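Local coordinates for protein putative alpha-galactosidase (Bacteroides fragilis, PDB 4NZJ) that probably hydrolyses terminal, non-reducing alpha-D-galactose residues of alpha-D-galactosides, at residues A[324-329]-A[342-347]; A[102-107]-A[362-367]; A[356-361]-A[382-387]; A[281-286]-A[464-469]. All coordinates share one frame; numbering follows the deposited sequence.

Interaction 1 (A[324-329]-A[342-347])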
loop_
_atom_site.group_PDB
_atom_site.type_symbol
_atom_site.label_atom_id
_atom_site.label_comp_id
_atom_site.label_asym_id
_atom_site.label_seq_id
_atom_site.Cartn_x
_atom_site.Cartn_y
_atom_site.Cartn_z
ATOM N N GLY A 324 -13.668 1.761 7.382
ATOM C CA GLY A 324 -14.617 2.864 7.401
ATOM C C GLY A 324 -15.741 2.807 6.382
ATOM O O GLY A 324 -16.611 3.676 6.392
ATOM N N ILE A 325 -15.757 1.793 5.518
ATOM C CA ILE A 325 -16.792 1.727 4.477
ATOM C C ILE A 325 -18.182 1.645 5.115
ATOM O O ILE A 325 -19.143 2.197 4.569
ATOM C CB ILE A 325 -16.518 0.611 3.436
ATOM C CG1 ILE A 325 -15.274 0.971 2.622
ATOM C CG2 ILE A 325 -17.713 0.444 2.498
ATOM C CD1 ILE A 325 -14.814 -0.077 1.628
ATOM N N ASP A 326 -18.278 0.985 6.271
ATOM C CA ASP A 326 -19.498 0.977 7.092
ATOM C C ASP A 326 -20.728 0.471 6.347
ATOM O O ASP A 326 -21.854 0.924 6.594
ATOM C CB ASP A 326 -19.778 2.372 7.673
ATOM C CG ASP A 326 -18.866 2.708 8.814
ATOM O OD1 ASP A 326 -17.716 2.234 8.797
ATOM O OD2 ASP A 326 -19.296 3.443 9.730
ATOM N N GLY A 327 -20.517 -0.479 5.440
ATOM C CA GLY A 327 -21.607 -1.083 4.683
ATOM C C GLY A 327 -22.262 -0.141 3.692
ATOM O O GLY A 327 -23.392 -0.379 3.267
ATOM N N LYS A 328 -21.550 0.920 3.314
ATOM C CA LYS A 328 -22.097 1.949 2.434
ATOM C C LYS A 328 -22.183 1.427 1.003
ATOM O O LYS A 328 -23.270 1.392 0.419
ATOM C CB LYS A 328 -21.243 3.222 2.498
ATOM C CG LYS A 328 -21.789 4.391 1.695
ATOM N N SER A 329 -21.041 1.018 0.452
ATOM C CA SER A 329 -20.964 0.495 -0.919
ATOM C C SER A 329 -21.423 1.522 -1.970
ATOM O O SER A 329 -21.659 2.689 -1.648
ATOM C CB SER A 329 -21.781 -0.797 -1.040
ATOM N N GLU A 342 -13.564 -1.468 15.921
ATOM C CA GLU A 342 -12.461 -2.311 16.374
ATOM C C GLU A 342 -12.049 -3.312 15.300
ATOM O O GLU A 342 -10.858 -3.563 15.105
ATOM C CB GLU A 342 -12.820 -3.052 17.662
ATOM C CG GLU A 342 -11.601 -3.609 18.387
ATOM C CD GLU A 342 -10.777 -2.508 19.043
ATOM O OE1 GLU A 342 -11.143 -2.092 20.163
ATOM O OE2 GLU A 342 -9.770 -2.060 18.450
ATOM N N GLN A 343 -13.028 -3.863 14.586
ATOM C CA GLN A 343 -12.729 -4.791 13.494
ATOM C C GLN A 343 -11.937 -4.101 12.386
ATOM O O GLN A 343 -10.951 -4.631 11.897
ATOM C CB GLN A 343 -14.013 -5.401 12.948
ATOM C CG GLN A 343 -14.563 -6.489 13.844
ATOM C CD GLN A 343 -15.939 -6.954 13.449
ATOM O OE1 GLN A 343 -16.655 -6.276 12.714
ATOM N NE2 GLN A 343 -16.336 -8.111 13.968
ATOM N N TYR A 344 -12.363 -2.901 12.006
ATOM C CA TYR A 344 -11.608 -2.112 11.039
ATOM C C TYR A 344 -10.177 -1.802 11.503
ATOM O O TYR A 344 -9.245 -1.856 10.717
ATOM C CB TYR A 344 -12.331 -0.807 10.710
ATOM C CG TYR A 344 -13.555 -0.961 9.833
ATOM C CD1 TYR A 344 -13.554 -1.805 8.720
ATOM C CD2 TYR A 344 -14.705 -0.226 10.096
ATOM C CE1 TYR A 344 -14.674 -1.919 7.910
ATOM C CE2 TYR A 344 -15.827 -0.336 9.292
ATOM C CZ TYR A 344 -15.806 -1.181 8.200
ATOM O OH TYR A 344 -16.930 -1.286 7.412
ATOM N N LYS A 345 -10.014 -1.479 12.779
ATOM C CA LYS A 345 -8.687 -1.213 13.337
ATOM C C LYS A 345 -7.790 -2.455 13.251
ATOM O O LYS A 345 -6.618 -2.360 12.890
ATOM C CB LYS A 345 -8.809 -0.721 14.784
ATOM C CG LYS A 345 -7.496 -0.535 15.534
ATOM C CD LYS A 345 -6.638 0.578 14.965
ATOM C CE LYS A 345 -5.303 0.690 15.697
ATOM N NZ LYS A 345 -5.460 0.982 17.146
ATOM N N SER A 346 -8.335 -3.621 13.579
ATOM C CA SER A 346 -7.544 -4.855 13.505
ATOM C C SER A 346 -7.181 -5.210 12.059
ATOM O O SER A 346 -6.076 -5.658 11.778
ATOM C CB SER A 346 -8.298 -6.007 14.164
ATOM O OG SER A 346 -8.432 -5.758 15.547
ATOM N N HIS A 347 -8.133 -5.022 11.158
ATOM C CA HIS A 347 -7.926 -5.183 9.718
ATOM C C HIS A 347 -6.752 -4.321 9.246
ATOM O O HIS A 347 -5.832 -4.814 8.602
ATOM C CB HIS A 347 -9.248 -4.850 9.017
ATOM C CG HIS A 347 -9.160 -4.596 7.544
ATOM N ND1 HIS A 347 -8.501 -5.429 6.664
ATOM C CD2 HIS A 347 -9.731 -3.631 6.787
ATOM C CE1 HIS A 347 -8.633 -4.962 5.436
ATOM N NE2 HIS A 347 -9.386 -3.881 5.483
#
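The ring of Tyr-344 has the backbone of Gly-324 lying over one face: the amide N sits 3.4 Å above the ring plane, over its centre, and Gly-324 CA follows as a CH-pi contact, 4.2 Å from the ring centroid. Near the hydroxyl end, in one of its two deposited conformers, comes the carboxylate of Asp-326, turned almost parallel to the ring (planes 6° apart), with OD1 3.2 Å from Tyr-344 CE2; that approach is tentative. The contact ties helix 341-353 of the TIM barrel to the long loop after strand 315-317, on the side of the barrel where this fold carries its active site. With CG anti to its own carbonyl carbon (chi1 -73°), Tyr-344 reaches from the helix into that loop.

The hydroxyl does the polar work. Three partners grip this oxygen: Asp-281 OD1, the backbone N of Cys-339 and the backbone N of Asp-326. Asp-281 OD2 in turn takes the N-H of Gly-327. Ile-325 to Lys-328 form a type I' turn, closed by Lys-328 N to Ile-325 O at 3.0 Å. From within this turn Asp-326 N donates to Tyr-344 OH, over 2.9 Å and a bent 143°.

Interaction 2 (A[102-107]-A[362-367]); sequences MGWNSW and NDVRNM
Trp-104, on the first strand of the TIM barrel (102-105), meets Asn-362 and Val-364, in the loop that leaves the eighth (358-360), with the pyrrole side of its indole. The indole N-H is given to a backbone carbonyl, Trp-104 NE1 to Asn-362 O at 2.8 Å; the oxygen lies in the ring plane, and the donor stands nearly in line with the C=O bond, although the bond is bent at hydrogen (136°). The neighbouring ring carbon packs on valine, Trp-104 CD1 lying 3.6 Å from Val-364 CG1, while CG2 of the same valine hangs over the rim of one indole face. The opposite face has Ser-106 N above its rim. The contact thus lies where the cylinder closes.

One shell further out, helix 116-128 packs on the same group, Thr-122 against both Trp-104 and Val-364. Side chains of the loop also bond to its own backbone. Asn-362 OD1 accepts from Asp-363 N at 2.7 Å, and Asn-362 ND2 reaches Val-323 O. Asp-363 makes an Asx turn, taking Arg-365 N on OD1 from above the carboxylate plane, within a type I turn that runs to Asn-366. Arg-365 folds back on the same carboxylate and grips it side-on. In that salt bridge NH2 meets OD2 of Asp-363 at 2.9 Å, and NE meets the syn lone pair of Asp-363 OD1, also at 2.9 Å and almost straight (173°).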
loop_
_atom_site.group_PDB
_atom_site.type_symbol
_atom_site.label_atom_id
_atom_site.label_comp_id
_atom_site.label_asym_id
_atom_site.label_seq_id
_atom_site.Cartn_x
_atom_site.Cartn_y
_atom_site.Cartn_z
HETATM N N MSE A 102 1.130 2.391 -0.889
HETATM C CA MSE A 102 0.028 2.956 -0.131
HETATM C C MSE A 102 -0.731 3.899 -1.025
HETATM O O MSE A 102 -0.132 4.638 -1.809
HETATM C CB MSE A 102 0.570 3.735 1.065
HETATM C CG MSE A 102 1.441 2.885 1.985
HETATM SE SE MSE A 102 2.179 3.975 3.444
HETATM C CE MSE A 102 0.496 4.744 4.112
ATOM N N GLY A 103 -2.053 3.903 -0.905
ATOM C CA GLY A 103 -2.866 4.760 -1.759
ATOM C C GLY A 103 -4.339 4.434 -1.723
ATOM O O GLY A 103 -4.878 4.033 -0.686
ATOM N N TRP A 104 -4.977 4.608 -2.873
ATOM C CA TRP A 104 -6.429 4.532 -3.006
ATOM C C TRP A 104 -6.791 3.948 -4.365
ATOM O O TRP A 104 -6.128 4.228 -5.363
ATOM C CB TRP A 104 -7.011 5.935 -2.870
ATOM C CG TRP A 104 -8.471 6.092 -3.150
ATOM C CD1 TRP A 104 -9.496 5.873 -2.282
ATOM C CD2 TRP A 104 -9.069 6.541 -4.376
ATOM N NE1 TRP A 104 -10.697 6.146 -2.888
ATOM C CE2 TRP A 104 -10.465 6.562 -4.173
ATOM C CE3 TRP A 104 -8.562 6.930 -5.622
ATOM C CZ2 TRP A 104 -11.365 6.971 -5.170
ATOM C CZ3 TRP A 104 -9.458 7.324 -6.621
ATOM C CH2 TRP A 104 -10.841 7.348 -6.384
ATOM N N ASN A 105 -7.830 3.119 -4.376
ATOM C CA ASN A 105 -8.384 2.559 -5.606
ATOM C C ASN A 105 -9.815 3.056 -5.767
ATOM O O ASN A 105 -10.580 3.104 -4.798
ATOM C CB ASN A 105 -8.339 1.037 -5.568
ATOM C CG ASN A 105 -9.000 0.398 -6.779
ATOM O OD1 ASN A 105 -10.226 0.322 -6.855
ATOM N ND2 ASN A 105 -8.189 -0.070 -7.730
ATOM N N SER A 106 -10.167 3.415 -6.994
ATOM C CA SER A 106 -11.418 4.105 -7.292
ATOM C C SER A 106 -12.680 3.250 -7.404
ATOM O O SER A 106 -13.777 3.798 -7.487
ATOM C CB SER A 106 -11.266 4.863 -8.611
ATOM O OG SER A 106 -11.075 3.946 -9.689
ATOM N N TRP A 107 -12.540 1.928 -7.450
ATOM C CA TRP A 107 -13.665 1.099 -7.882
ATOM C C TRP A 107 -14.849 1.147 -6.921
ATOM O O TRP A 107 -15.977 1.406 -7.334
ATOM C CB TRP A 107 -13.252 -0.355 -8.122
ATOM C CG TRP A 107 -14.436 -1.132 -8.543
ATOM C CD1 TRP A 107 -15.126 -2.050 -7.799
ATOM C CD2 TRP A 107 -15.145 -0.995 -9.776
ATOM N NE1 TRP A 107 -16.203 -2.516 -8.511
ATOM C CE2 TRP A 107 -16.239 -1.886 -9.729
ATOM C CE3 TRP A 107 -14.951 -0.219 -10.929
ATOM C CZ2 TRP A 107 -17.138 -2.023 -10.790
ATOM C CZ3 TRP A 107 -15.847 -0.352 -11.977
ATOM C CH2 TRP A 107 -16.928 -1.250 -11.901
ATOM N N ASN A 362 -12.253 3.063 0.326
ATOM C CA ASN A 362 -13.293 3.958 0.822
ATOM C C ASN A 362 -13.264 5.279 0.057
ATOM O O ASN A 362 -12.298 5.576 -0.664
ATOM C CB ASN A 362 -13.074 4.200 2.323
ATOM C CG ASN A 362 -14.331 4.646 3.056
ATOM O OD1 ASN A 362 -15.368 4.951 2.460
ATOM N ND2 ASN A 362 -14.232 4.695 4.378
ATOM N N ASP A 363 -14.335 6.052 0.189
ATOM C CA ASP A 363 -14.400 7.392 -0.380
ATOM C C ASP A 363 -13.609 8.310 0.537
ATOM O O ASP A 363 -14.071 8.656 1.624
ATOM C CB ASP A 363 -15.853 7.859 -0.489
ATOM C CG ASP A 363 -16.005 9.193 -1.221
ATOM O OD1 ASP A 363 -14.999 9.886 -1.496
ATOM O OD2 ASP A 363 -17.157 9.551 -1.542
ATOM N N VAL A 364 -12.426 8.718 0.099
ATOM C CA VAL A 364 -11.524 9.469 0.972
ATOM C C VAL A 364 -11.854 10.963 1.073
ATOM O O VAL A 364 -11.178 11.701 1.786
ATOM C CB VAL A 364 -10.033 9.250 0.595
ATOM C CG1 VAL A 364 -9.648 7.787 0.757
ATOM C CG2 VAL A 364 -9.743 9.730 -0.815
ATOM N N ARG A 365 -12.906 11.408 0.386
ATOM C CA ARG A 365 -13.321 12.808 0.434
ATOM C C ARG A 365 -14.148 13.163 1.669
ATOM O O ARG A 365 -14.192 14.332 2.054
ATOM C CB ARG A 365 -14.160 13.156 -0.791
ATOM C CG ARG A 365 -13.459 12.976 -2.129
ATOM C CD ARG A 365 -14.438 13.183 -3.271
ATOM N NE ARG A 365 -15.532 12.216 -3.206
ATOM C CZ ARG A 365 -16.664 12.294 -3.903
ATOM N NH1 ARG A 365 -16.891 13.298 -4.742
ATOM N NH2 ARG A 365 -17.588 11.354 -3.744
ATOM N N ASN A 366 -14.817 12.177 2.269
ATOM C CA ASN A 366 -15.789 12.449 3.330
ATOM C C ASN A 366 -15.742 11.423 4.463
ATOM O O ASN A 366 -16.778 10.988 4.978
ATOM C CB ASN A 366 -17.197 12.551 2.724
ATOM C CG ASN A 366 -17.457 11.482 1.680
ATOM O OD1 ASN A 366 -17.296 10.292 1.950
ATOM N ND2 ASN A 366 -17.843 11.903 0.471
HETATM N N MSE A 367 -14.536 11.061 4.874
HETATM C CA MSE A 367 -14.394 10.111 5.970
HETATM C C MSE A 367 -14.541 10.803 7.290
HETATM O O MSE A 367 -14.362 12.022 7.397
HETATM C CB MSE A 367 -13.063 9.399 5.885
HETATM C CG MSE A 367 -13.075 8.604 4.594
HETATM SE SE MSE A 367 -11.562 7.374 4.594
HETATM C CE MSE A 367 -10.120 8.699 4.387
#

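Interaction 3 (A[356-361]-A[382-387])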
loop_
_atom_site.group_PDB
_atom_site.type_symbol
_atom_site.label_atom_id
_atom_site.label_comp_id
_atom_site.label_asym_id
_atom_site.label_seq_id
_atom_site.Cartn_x
_atom_site.Cartn_y
_atom_site.Cartn_z
ATOM N N SER A 356 1.450 -5.602 3.752
ATOM C CA SER A 356 0.478 -5.580 2.669
ATOM C C SER A 356 0.451 -4.216 2.009
ATOM O O SER A 356 0.704 -3.204 2.663
ATOM C CB SER A 356 -0.918 -5.875 3.209
ATOM O OG SER A 356 -0.960 -7.113 3.881
ATOM N N PRO A 357 0.117 -4.171 0.712
ATOM C CA PRO A 357 -0.309 -2.901 0.138
ATOM C C PRO A 357 -1.389 -2.294 1.026
ATOM O O PRO A 357 -2.229 -3.031 1.566
ATOM C CB PRO A 357 -0.887 -3.312 -1.217
ATOM C CG PRO A 357 -0.151 -4.555 -1.569
ATOM C CD PRO A 357 0.058 -5.270 -0.264
ATOM N N LEU A 358 -1.339 -0.977 1.221
ATOM C CA LEU A 358 -2.354 -0.261 1.990
ATOM C C LEU A 358 -3.130 0.625 1.026
ATOM O O LEU A 358 -2.868 1.824 0.914
ATOM C CB LEU A 358 -1.725 0.577 3.109
ATOM C CG LEU A 358 -0.851 -0.181 4.105
ATOM C CD1 LEU A 358 -0.219 0.762 5.120
ATOM C CD2 LEU A 358 -1.655 -1.257 4.811
ATOM N N LEU A 359 -4.071 0.010 0.311
ATOM C CA LEU A 359 -4.845 0.698 -0.714
ATOM C C LEU A 359 -6.281 0.803 -0.229
ATOM O O LEU A 359 -6.992 -0.201 -0.144
ATOM C CB LEU A 359 -4.774 -0.059 -2.045
ATOM C CG LEU A 359 -3.374 -0.198 -2.660
ATOM C CD1 LEU A 359 -3.402 -1.065 -3.911
ATOM C CD2 LEU A 359 -2.792 1.162 -2.994
ATOM N N SER A 360 -6.703 2.011 0.117
ATOM C CA SER A 360 -8.058 2.227 0.594
ATOM C C SER A 360 -9.062 2.132 -0.540
ATOM O O SER A 360 -8.835 2.666 -1.623
ATOM C CB SER A 360 -8.199 3.589 1.263
ATOM O OG SER A 360 -9.543 3.796 1.666
ATOM N N GLY A 361 -10.169 1.445 -0.275
ATOM C CA GLY A 361 -11.304 1.405 -1.183
ATOM C C GLY A 361 -12.446 2.300 -0.744
ATOM O O GLY A 361 -13.492 2.309 -1.364
ATOM N N ALA A 382 4.548 2.851 10.063
ATOM C CA ALA A 382 5.999 2.691 10.148
ATOM C C ALA A 382 6.389 1.207 10.145
ATOM O O ALA A 382 7.380 0.823 9.532
ATOM C CB ALA A 382 6.548 3.387 11.382
ATOM N N ILE A 383 5.598 0.383 10.819
ATOM C CA ILE A 383 5.789 -1.064 10.782
ATOM C C ILE A 383 5.579 -1.613 9.362
ATOM O O ILE A 383 6.431 -2.344 8.854
ATOM C CB ILE A 383 4.880 -1.774 11.807
ATOM C CG1 ILE A 383 5.398 -1.489 13.223
ATOM C CG2 ILE A 383 4.821 -3.271 11.537
ATOM C CD1 ILE A 383 4.432 -1.859 14.326
ATOM N N ASN A 384 4.469 -1.244 8.721
ATOM C CA ASN A 384 4.210 -1.649 7.320
ATOM C C ASN A 384 5.355 -1.288 6.381
ATOM O O ASN A 384 5.728 -2.065 5.495
ATOM C CB ASN A 384 2.936 -0.992 6.797
ATOM C CG ASN A 384 2.619 -1.387 5.358
ATOM O OD1 ASN A 384 2.913 -0.640 4.422
ATOM N ND2 ASN A 384 2.018 -2.560 5.176
ATOM N N GLN A 385 5.905 -0.096 6.585
ATOM C CA GLN A 385 6.935 0.455 5.710
ATOM C C GLN A 385 8.369 0.108 6.147
ATOM O O GLN A 385 9.332 0.616 5.583
ATOM C CB GLN A 385 6.755 1.976 5.622
ATOM C CG GLN A 385 5.424 2.404 5.019
ATOM C CD GLN A 385 5.361 2.151 3.522
ATOM O OE1 GLN A 385 6.028 2.833 2.737
ATOM N NE2 GLN A 385 4.570 1.165 3.119
ATOM N N ASP A 386 8.516 -0.760 7.144
ATOM C CA ASP A 386 9.850 -1.122 7.622
ATOM C C ASP A 386 10.713 -1.632 6.469
ATOM O O ASP A 386 10.276 -2.488 5.707
ATOM C CB ASP A 386 9.783 -2.178 8.717
ATOM C CG ASP A 386 11.142 -2.460 9.326
ATOM O OD1 ASP A 386 11.597 -1.654 10.167
ATOM O OD2 ASP A 386 11.775 -3.472 8.952
ATOM N N VAL A 387 11.942 -1.125 6.377
ATOM C CA VAL A 387 12.797 -1.402 5.217
ATOM C C VAL A 387 13.194 -2.877 5.071
ATOM O O VAL A 387 13.529 -3.321 3.976
ATOM C CB VAL A 387 14.058 -0.505 5.186
ATOM C CG1 VAL A 387 13.663 0.966 5.187
ATOM C CG2 VAL A 387 15.001 -0.818 6.340
#
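A buried asparagine at the end of helix 378-384 links that helix to the residues leading into the last barrel strand, 358-360, and to the first residue of that strand: Asn-384 meets Ser-356 and Leu-358. Its ND2 donates to Ser-356 O at 2.9 Å, a fairly straight bond (159°) that arrives in the carbonyl plane on a lone pair. The side chain holds CG anti to its own backbone N (chi1 -180°), which carries the amide off the helix toward the strand.

Leucine supplies the apolar half. Leu-358 comes from the opposite direction and lays its CD1 branch against the amide, 3.5 Å from Asn-384 OD1 and 3.6 Å from CG of the same residue, while its CD2 lies 3.9 Å from Asn-384 ND2. The polar group is thus backed by hydrocarbon, and hydrogen bonds satisfy both its ends: OD1 accepts from Gln-385 NE2 at 2.8 Å. The two bonds, at ND2 and OD1, together fix which way the amide is turned.

In the TIM barrel this is the base of the strand that pairs with the first one, since Leu-358 shares backbone hydrogen bonds with Gly-103 and Pro-101. Helix 341-353 also packs here, through Trp-351 and Cys-352, both touching Leu-358; Trp-351 O also takes a weak bond from Asn-384 ND2.

Gln-385, the first residue to leave helical geometry, is itself held by Thr-99 OG1 at its OE1 and by Pro-100 O at its NE2. The turn off the helix is closed by Asp-386 N to Ile-383 O at 3.1 Å.

Interaction 4 (A[281-286]-A[464-469]); sequences DIWYRD and APYQCK
Trp-283 and Tyr-466 bury nearly equal areas, 55 and 54 Å², and between them they carry this contact across a domain boundary. The tryptophan belongs to a loop of the TIM barrel, after strand 272-274; the tyrosine sits in the turn that leads into strand 468-473 of the C-terminal beta-sandwich domain. Their rings meet obliquely, planes at 70° and centroids 4.9 Å apart when the five-membered ring of the indole is taken. The nitrogen side of the indole approaches one flank of the phenol: Trp-283 NE1 is 3.6 Å from Tyr-466 CD1 and 3.7 Å from its CE1. Further along, Trp-283 CZ2 reaches the root of the side chain, 4.1 Å from Tyr-466 CB.

Both rings have further neighbours. Trp-283 extends with CG anti to its backbone N (chi1 -170°) and also packs on Ile-296 and Leu-297 of helix 296-303. Gln-343 of helix 341-353 touches both aromatic side chains, and Ser-346 of that helix uses its hydroxyl to bond Tyr-466 O, so the helix touches both partners.

Tyr-466 occupies the third position of a type II turn from Ala-464 to Gln-467, with the positive phi (68°) that this position takes. Gln-467 closes the turn twice. Its backbone N donates to Ala-464 O at 3.1 Å, and its side-chain OE1 receives Ala-464 N on a lone pair, in the carbonyl plane, at 2.9 Å.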
loop_
_atom_site.group_PDB
_atom_site.type_symbol
_atom_site.label_atom_id
_atom_site.label_comp_id
_atom_site.label_asym_id
_atom_site.label_seq_id
_atom_site.Cartn_x
_atom_site.Cartn_y
_atom_site.Cartn_z
ATOM N N ASP A 281 -16.641 -5.953 2.566
ATOM C CA ASP A 281 -16.734 -5.175 3.796
ATOM C C ASP A 281 -17.489 -6.019 4.823
ATOM O O ASP A 281 -18.652 -5.769 5.146
ATOM C CB ASP A 281 -17.443 -3.849 3.483
ATOM C CG ASP A 281 -17.587 -2.943 4.691
ATOM O OD1 ASP A 281 -16.819 -3.085 5.662
ATOM O OD2 ASP A 281 -18.493 -2.075 4.648
ATOM N N ILE A 282 -16.806 -7.046 5.326
ATOM C CA ILE A 282 -17.421 -8.054 6.171
ATOM C C ILE A 282 -16.321 -8.823 6.919
ATOM O O ILE A 282 -15.227 -9.025 6.392
ATOM C CB ILE A 282 -18.328 -8.995 5.339
ATOM C CG1 ILE A 282 -19.133 -9.923 6.243
ATOM C CG2 ILE A 282 -17.514 -9.776 4.314
ATOM C CD1 ILE A 282 -20.311 -10.586 5.555
ATOM N N TRP A 283 -16.615 -9.210 8.154
ATOM C CA TRP A 283 -15.618 -9.810 9.033
ATOM C C TRP A 283 -15.321 -11.249 8.610
ATOM O O TRP A 283 -14.161 -11.634 8.472
ATOM C CB TRP A 283 -16.125 -9.755 10.462
ATOM C CG TRP A 283 -15.155 -10.117 11.540
ATOM C CD1 TRP A 283 -15.312 -11.096 12.465
ATOM C CD2 TRP A 283 -13.914 -9.469 11.846
ATOM N NE1 TRP A 283 -14.241 -11.116 13.324
ATOM C CE2 TRP A 283 -13.370 -10.123 12.969
ATOM C CE3 TRP A 283 -13.210 -8.403 11.282
ATOM C CZ2 TRP A 283 -12.152 -9.750 13.536
ATOM C CZ3 TRP A 283 -11.997 -8.028 11.847
ATOM C CH2 TRP A 283 -11.480 -8.703 12.956
ATOM N N TYR A 284 -16.379 -12.023 8.401
ATOM C CA TYR A 284 -16.250 -13.428 8.013
ATOM C C TYR A 284 -17.190 -13.754 6.866
ATOM O O TYR A 284 -18.391 -13.526 6.969
ATOM C CB TYR A 284 -16.556 -14.357 9.184
ATOM C CG TYR A 284 -16.457 -15.822 8.796
ATOM C CD1 TYR A 284 -17.547 -16.488 8.241
ATOM C CD2 TYR A 284 -15.263 -16.521 8.944
ATOM C CE1 TYR A 284 -17.458 -17.819 7.864
ATOM C CE2 TYR A 284 -15.162 -17.850 8.567
ATOM C CZ TYR A 284 -16.259 -18.493 8.021
ATOM O OH TYR A 284 -16.177 -19.821 7.648
ATOM N N ARG A 285 -16.625 -14.270 5.777
ATOM C CA ARG A 285 -17.401 -14.875 4.699
ATOM C C ARG A 285 -16.454 -15.739 3.880
ATOM O O ARG A 285 -15.454 -15.240 3.376
ATOM C CB ARG A 285 -18.025 -13.809 3.799
ATOM C CG ARG A 285 -19.022 -14.378 2.796
ATOM C CD ARG A 285 -19.732 -13.277 2.034
ATOM N NE ARG A 285 -20.809 -13.803 1.195
ATOM C CZ ARG A 285 -20.643 -14.369 0.002
ATOM N NH1 ARG A 285 -19.435 -14.508 -0.531
ATOM N NH2 ARG A 285 -21.704 -14.813 -0.664
ATOM N N ASP A 286 -16.763 -17.028 3.755
ATOM C CA ASP A 286 -15.900 -17.904 2.972
ATOM C C ASP A 286 -16.306 -17.846 1.510
ATOM O O ASP A 286 -17.190 -18.583 1.074
ATOM C CB ASP A 286 -15.946 -19.344 3.489
ATOM C CG ASP A 286 -14.958 -20.251 2.774
ATOM O OD1 ASP A 286 -14.205 -19.758 1.908
ATOM O OD2 ASP A 286 -14.947 -21.460 3.093
ATOM N N ALA A 464 -10.179 -6.461 23.965
ATOM C CA ALA A 464 -11.620 -6.386 23.749
ATOM C C ALA A 464 -11.978 -7.319 22.589
ATOM O O ALA A 464 -11.084 -7.794 21.880
ATOM C CB ALA A 464 -12.029 -4.961 23.422
ATOM N N PRO A 465 -13.284 -7.582 22.390
ATOM C CA PRO A 465 -13.664 -8.382 21.226
ATOM C C PRO A 465 -13.066 -7.815 19.939
ATOM O O PRO A 465 -13.076 -6.597 19.734
ATOM C CB PRO A 465 -15.193 -8.282 21.224
ATOM C CG PRO A 465 -15.555 -8.049 22.659
ATOM C CD PRO A 465 -14.457 -7.160 23.171
ATOM N N TYR A 466 -12.503 -8.692 19.111
ATOM C CA TYR A 466 -11.969 -8.315 17.807
ATOM C C TYR A 466 -10.719 -7.436 17.840
ATOM O O TYR A 466 -10.250 -7.022 16.792
ATOM C CB TYR A 466 -13.047 -7.613 16.966
ATOM C CG TYR A 466 -14.363 -8.334 16.982
ATOM C CD1 TYR A 466 -14.437 -9.673 16.634
ATOM C CD2 TYR A 466 -15.539 -7.684 17.357
ATOM C CE1 TYR A 466 -15.640 -10.351 16.659
ATOM C CE2 TYR A 466 -16.750 -8.359 17.377
ATOM C CZ TYR A 466 -16.788 -9.691 17.023
ATOM O OH TYR A 466 -17.968 -10.383 17.031
ATOM N N GLN A 467 -10.166 -7.170 19.024
ATOM C CA GLN A 467 -9.094 -6.191 19.154
ATOM C C GLN A 467 -7.714 -6.778 18.851
ATOM O O GLN A 467 -7.415 -7.929 19.184
ATOM C CB GLN A 467 -9.077 -5.580 20.560
ATOM C CG GLN A 467 -8.014 -4.495 20.728
ATOM C CD GLN A 467 -8.134 -3.742 22.033
ATOM O OE1 GLN A 467 -8.572 -4.287 23.042
ATOM N NE2 GLN A 467 -7.735 -2.472 22.021
ATOM N N CYS A 468 -6.871 -5.947 18.248
ATOM C CA CYS A 468 -5.484 -6.270 17.995
ATOM C C CYS A 468 -4.624 -5.226 18.692
ATOM O O CYS A 468 -4.762 -4.030 18.414
ATOM C CB CYS A 468 -5.220 -6.253 16.500
ATOM S SG CYS A 468 -3.546 -6.733 16.042
ATOM N N LYS A 469 -3.787 -5.663 19.630
ATOM C CA LYS A 469 -2.803 -4.781 20.248
ATOM C C LYS A 469 -1.420 -5.156 19.758
ATOM O O LYS A 469 -1.096 -6.342 19.620
ATOM C CB LYS A 469 -2.866 -4.841 21.771
ATOM C CG LYS A 469 -4.054 -4.096 22.351
ATOM C CD LYS A 469 -4.061 -4.135 23.867
ATOM C CE LYS A 469 -5.216 -3.327 24.426
ATOM N NZ LYS A 469 -5.229 -3.315 25.909
#

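Interactions 2 and 3 are buried and share the barrel wall: their strands 102-105 and 358-360 are neighbours, joined directly by Gly-103 O to Ser-360 N at 2.8 Å. Both rely on a side-chain N-H given to a backbone carbonyl, with an aliphatic residue beside it. Interaction 1 reverses that pattern, a backbone N-H meeting a phenol oxygen, and is only partly buried; it touches interaction 2 through Asn-362. Interaction 4, at the surface, has no hydrogen bond between its segments and rests on ring contact; it joins the barrel to the C-terminal domain. Interactions 1 and 4 touch directly, at Tyr-344 with Asp-281 and Ser-346 with Tyr-466, and their centres lie about 9 Å apart.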